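Local coordinates for protein escrt-iii (Sulfolobus solfataricus, PDB 2XVC) that is an ESCRT-III protein of archaeal cell division, recruited to membranes and probably bound by a partner peptide through its winged-helix domain, at residues I10-L15 with L46-N51. Numbering follows the deposited sequence.
Sequences ITEREL and LEALKN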
ATOM      1  N   ILE A  10       5.815  -3.315   8.113  1.00 48.81           N
ATOM      2  CA  ILE A  10       4.437  -3.766   8.257  1.00 48.30           C
ATOM      3  C   ILE A  10       4.194  -4.993   7.378  1.00 48.32           C
ATOM      4  O   ILE A  10       4.980  -5.282   6.476  1.00 48.06           O
ATOM      5  CB  ILE A  10       3.409  -2.642   7.945  1.00 48.30           C
ATOM      6  CG1 ILE A  10       3.629  -2.069   6.539  1.00 47.92           C
ATOM      7  CG2 ILE A  10       3.445  -1.543   9.032  1.00 47.72           C
ATOM      8  CD1 ILE A  10       2.455  -1.249   6.031  1.00 47.86           C
ATOM      9  N   THR A  11       3.110  -5.713   7.654  1.00 48.31           N
ATOM     10  CA  THR A  11       2.736  -6.888   6.866  1.00 48.39           C
ATOM     11  C   THR A  11       1.828  -6.492   5.699  1.00 48.32           C
ATOM     12  O   THR A  11       1.222  -5.414   5.706  1.00 48.04           O
ATOM     13  CB  THR A  11       1.987  -7.920   7.727  1.00 48.41           C
ATOM     14  OG1 THR A  11       0.756  -7.347   8.180  1.00 48.96           O
ATOM     15  CG2 THR A  11       2.833  -8.350   8.940  1.00 48.62           C
ATOM     16  N   GLU A  12       1.725  -7.380   4.712  1.00 48.23           N
ATOM     17  CA  GLU A  12       0.818  -7.192   3.583  1.00 48.30           C
ATOM     18  C   GLU A  12      -0.621  -7.003   4.047  1.00 48.03           C
ATOM     19  O   GLU A  12      -1.354  -6.180   3.492  1.00 47.64           O
ATOM     20  CB  GLU A  12       0.901  -8.383   2.630  1.00 48.73           C
ATOM     21  CG  GLU A  12       2.257  -8.545   1.968  1.00 50.36           C
ATOM     22  CD  GLU A  12       2.366  -9.813   1.135  1.00 52.86           C
ATOM     23  OE1 GLU A  12       1.316 -10.350   0.713  1.00 53.94           O
ATOM     24  OE2 GLU A  12       3.511 -10.264   0.895  1.00 53.94           O
ATOM     25  N   ARG A  13      -1.007  -7.771   5.069  1.00 47.72           N
ATOM     26  CA  ARG A  13      -2.346  -7.729   5.650  1.00 47.66           C
ATOM     27  C   ARG A  13      -2.641  -6.360   6.260  1.00 46.52           C
ATOM     28  O   ARG A  13      -3.732  -5.816   6.074  1.00 46.16           O
ATOM     29  CB  ARG A  13      -2.509  -8.837   6.707  1.00 48.18           C
ATOM     30  CG  ARG A  13      -3.930  -9.002   7.247  1.00 51.15           C
ATOM     31  CD  ARG A  13      -4.821  -9.719   6.237  1.00 56.73           C
ATOM     32  NE  ARG A  13      -6.189  -9.199   6.242  1.00 60.64           N
ATOM     33  CZ  ARG A  13      -7.086  -9.425   5.283  1.00 62.93           C
ATOM     34  NH1 ARG A  13      -6.774 -10.168   4.225  1.00 63.80           N
ATOM     35  NH2 ARG A  13      -8.305  -8.904   5.377  1.00 64.06           N
ATOM     36  N   GLU A  14      -1.663  -5.816   6.984  1.00 45.50           N
ATOM     37  CA  GLU A  14      -1.771  -4.475   7.554  1.00 44.66           C
ATOM     38  C   GLU A  14      -1.962  -3.416   6.470  1.00 43.42           C
ATOM     39  O   GLU A  14      -2.835  -2.554   6.587  1.00 42.90           O
ATOM     40  CB  GLU A  14      -0.551  -4.146   8.418  1.00 45.06           C
ATOM     41  CG  GLU A  14      -0.613  -4.764   9.809  1.00 47.53           C
ATOM     42  CD  GLU A  14       0.687  -4.620  10.581  1.00 50.21           C
ATOM     43  OE1 GLU A  14       1.768  -4.918  10.021  1.00 51.01           O
ATOM     44  OE2 GLU A  14       0.622  -4.205  11.757  1.00 52.87           O
ATOM     45  N   LEU A  15      -1.164  -3.494   5.408  1.00 42.16           N
ATOM     46  CA  LEU A  15      -1.303  -2.536   4.314  1.00 41.25           C
ATOM     47  C   LEU A  15      -2.674  -2.647   3.645  1.00 41.00           C
ATOM     48  O   LEU A  15      -3.324  -1.629   3.392  1.00 40.74           O
ATOM     49  CB  LEU A  15      -0.171  -2.666   3.291  1.00 40.72           C
ATOM     50  CG  LEU A  15      -0.209  -1.619   2.167  1.00 40.19           C
ATOM     51  CD1 LEU A  15      -0.140  -0.208   2.731  1.00 38.00           C
ATOM     52  CD2 LEU A  15       0.902  -1.852   1.161  1.00 39.10           C
ATOM     53  N   LEU A  46       2.896  -3.543  -2.024  1.00 42.86           N
ATOM     54  CA  LEU A  46       1.833  -3.365  -3.015  1.00 42.88           C
ATOM     55  C   LEU A  46       1.966  -4.354  -4.160  1.00 43.26           C
ATOM     56  O   LEU A  46       0.966  -4.891  -4.633  1.00 43.02           O
ATOM     57  CB  LEU A  46       1.827  -1.946  -3.585  1.00 42.74           C
ATOM     58  CG  LEU A  46       1.219  -0.809  -2.766  1.00 42.42           C
ATOM     59  CD1 LEU A  46       1.535   0.506  -3.457  1.00 40.65           C
ATOM     60  CD2 LEU A  46      -0.285  -0.988  -2.592  1.00 41.03           C
ATOM     61  N   GLU A  47       3.203  -4.576  -4.608  1.00 43.86           N
ATOM     62  CA  GLU A  47       3.475  -5.523  -5.690  1.00 44.79           C
ATOM     63  C   GLU A  47       3.077  -6.945  -5.318  1.00 44.96           C
ATOM     64  O   GLU A  47       2.500  -7.654  -6.137  1.00 45.40           O
ATOM     65  CB  GLU A  47       4.944  -5.474  -6.126  1.00 45.01           C
ATOM     66  CG  GLU A  47       5.358  -4.168  -6.813  1.00 46.20           C
ATOM     67  CD  GLU A  47       4.562  -3.853  -8.082  1.00 48.06           C
ATOM     68  OE1 GLU A  47       3.925  -4.761  -8.664  1.00 48.93           O
ATOM     69  OE2 GLU A  47       4.579  -2.679  -8.503  1.00 49.41           O
ATOM     70  N   ALA A  48       3.370  -7.346  -4.082  1.00 45.28           N
ATOM     71  CA  ALA A  48       2.992  -8.670  -3.588  1.00 45.52           C
ATOM     72  C   ALA A  48       1.472  -8.832  -3.497  1.00 45.74           C
ATOM     73  O   ALA A  48       0.942  -9.893  -3.836  1.00 45.76           O
ATOM     74  CB  ALA A  48       3.652  -8.957  -2.246  1.00 45.41           C
ATOM     75  N   LEU A  49       0.781  -7.780  -3.055  1.00 45.74           N
ATOM     76  CA  LEU A  49      -0.686  -7.754  -3.039  1.00 45.93           C
ATOM     77  C   LEU A  49      -1.270  -7.834  -4.451  1.00 46.46           C
ATOM     78  O   LEU A  49      -2.234  -8.562  -4.687  1.00 46.27           O
ATOM     79  CB  LEU A  49      -1.208  -6.499  -2.327  1.00 45.67           C
ATOM     80  CG  LEU A  49      -1.050  -6.427  -0.805  1.00 45.20           C
ATOM     81  CD1 LEU A  49      -1.462  -5.053  -0.284  1.00 43.33           C
ATOM     82  CD2 LEU A  49      -1.850  -7.533  -0.114  1.00 44.15           C
ATOM     83  N   LYS A  50      -0.674  -7.087  -5.378  1.00 47.03           N
ATOM     84  CA  LYS A  50      -1.094  -7.085  -6.772  1.00 48.17           C
ATOM     85  C   LYS A  50      -0.885  -8.455  -7.417  1.00 48.90           C
ATOM     86  O   LYS A  50      -1.782  -8.976  -8.081  1.00 49.18           O
ATOM     87  CB  LYS A  50      -0.338  -6.008  -7.553  1.00 48.13           C
ATOM     88  CG  LYS A  50      -0.871  -5.767  -8.957  1.00 49.55           C
ATOM     89  CD  LYS A  50      -0.041  -4.734  -9.714  1.00 51.69           C
ATOM     90  CE  LYS A  50       1.163  -5.377 -10.387  1.00 53.45           C
ATOM     91  NZ  LYS A  50       1.867  -4.413 -11.284  1.00 54.44           N
ATOM     92  N   ASN A  51       0.293  -9.038  -7.199  1.00 49.63           N
ATOM     93  CA  ASN A  51       0.637 -10.337  -7.783  1.00 50.38           C
ATOM     94  C   ASN A  51      -0.159 -11.507  -7.199  1.00 50.16           C
ATOM     95  O   ASN A  51      -0.321 -12.529  -7.857  1.00 50.60           O
ATOM     96  CB  ASN A  51       2.150 -10.591  -7.716  1.00 50.74           C
ATOM     97  CG  ASN A  51       2.954  -9.601  -8.567  1.00 52.32           C
ATOM     98  OD1 ASN A  51       2.456  -9.052  -9.555  1.00 54.06           O
ATOM     99  ND2 ASN A  51       4.204  -9.371  -8.178  1.00 53.78           N
TER
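A charged side chain lies against a bare methyl here: the carboxylate of E12 reaches across to A48, its OE2 3.4 Å from A48 CB, with no hydrogen bond between the two segments. The contact joins the first and last helices of a winged-helix domain, 12-21 and 39-51, and E12 and L49 face each other most closely, their CA atoms 6.8 Å apart. The E12 chain leaves with CG anti to its own carbonyl carbon (chi1 -64°) and runs extended beyond it, which carries the carboxylate out over the small A48 side chain. Its other oxygen, OE1, forms a salt bridge with K52, so this ion pair ties the start of helix 12-21 to the residue just after helix 39-51. Beneath it the contact turns apolar. L49 slips under the root of E12, with CD2 4.0 Å from E12 CB and in contact with E12 O. Deeper still, L15 and L46 cross at about a right angle and meet through their CD2 methyls, 4.0 Å apart; L15 CD2 also lies 4.2 Å from L49 CD1. F31 of helix 28-35 touches L15, and I55 of strand 55-58 touches both L46 and L49, extending this leucine cluster into the domain core, while L46 also packs on an apolar side chain of the bound peptide. Helix 12-21 starts with a capping box: E14 N donates to T11 OG1 (3.1 Å), and T11 N returns a nearly straight bond of 2.8 Å (169°) to the anti lone pair of E14 OE1.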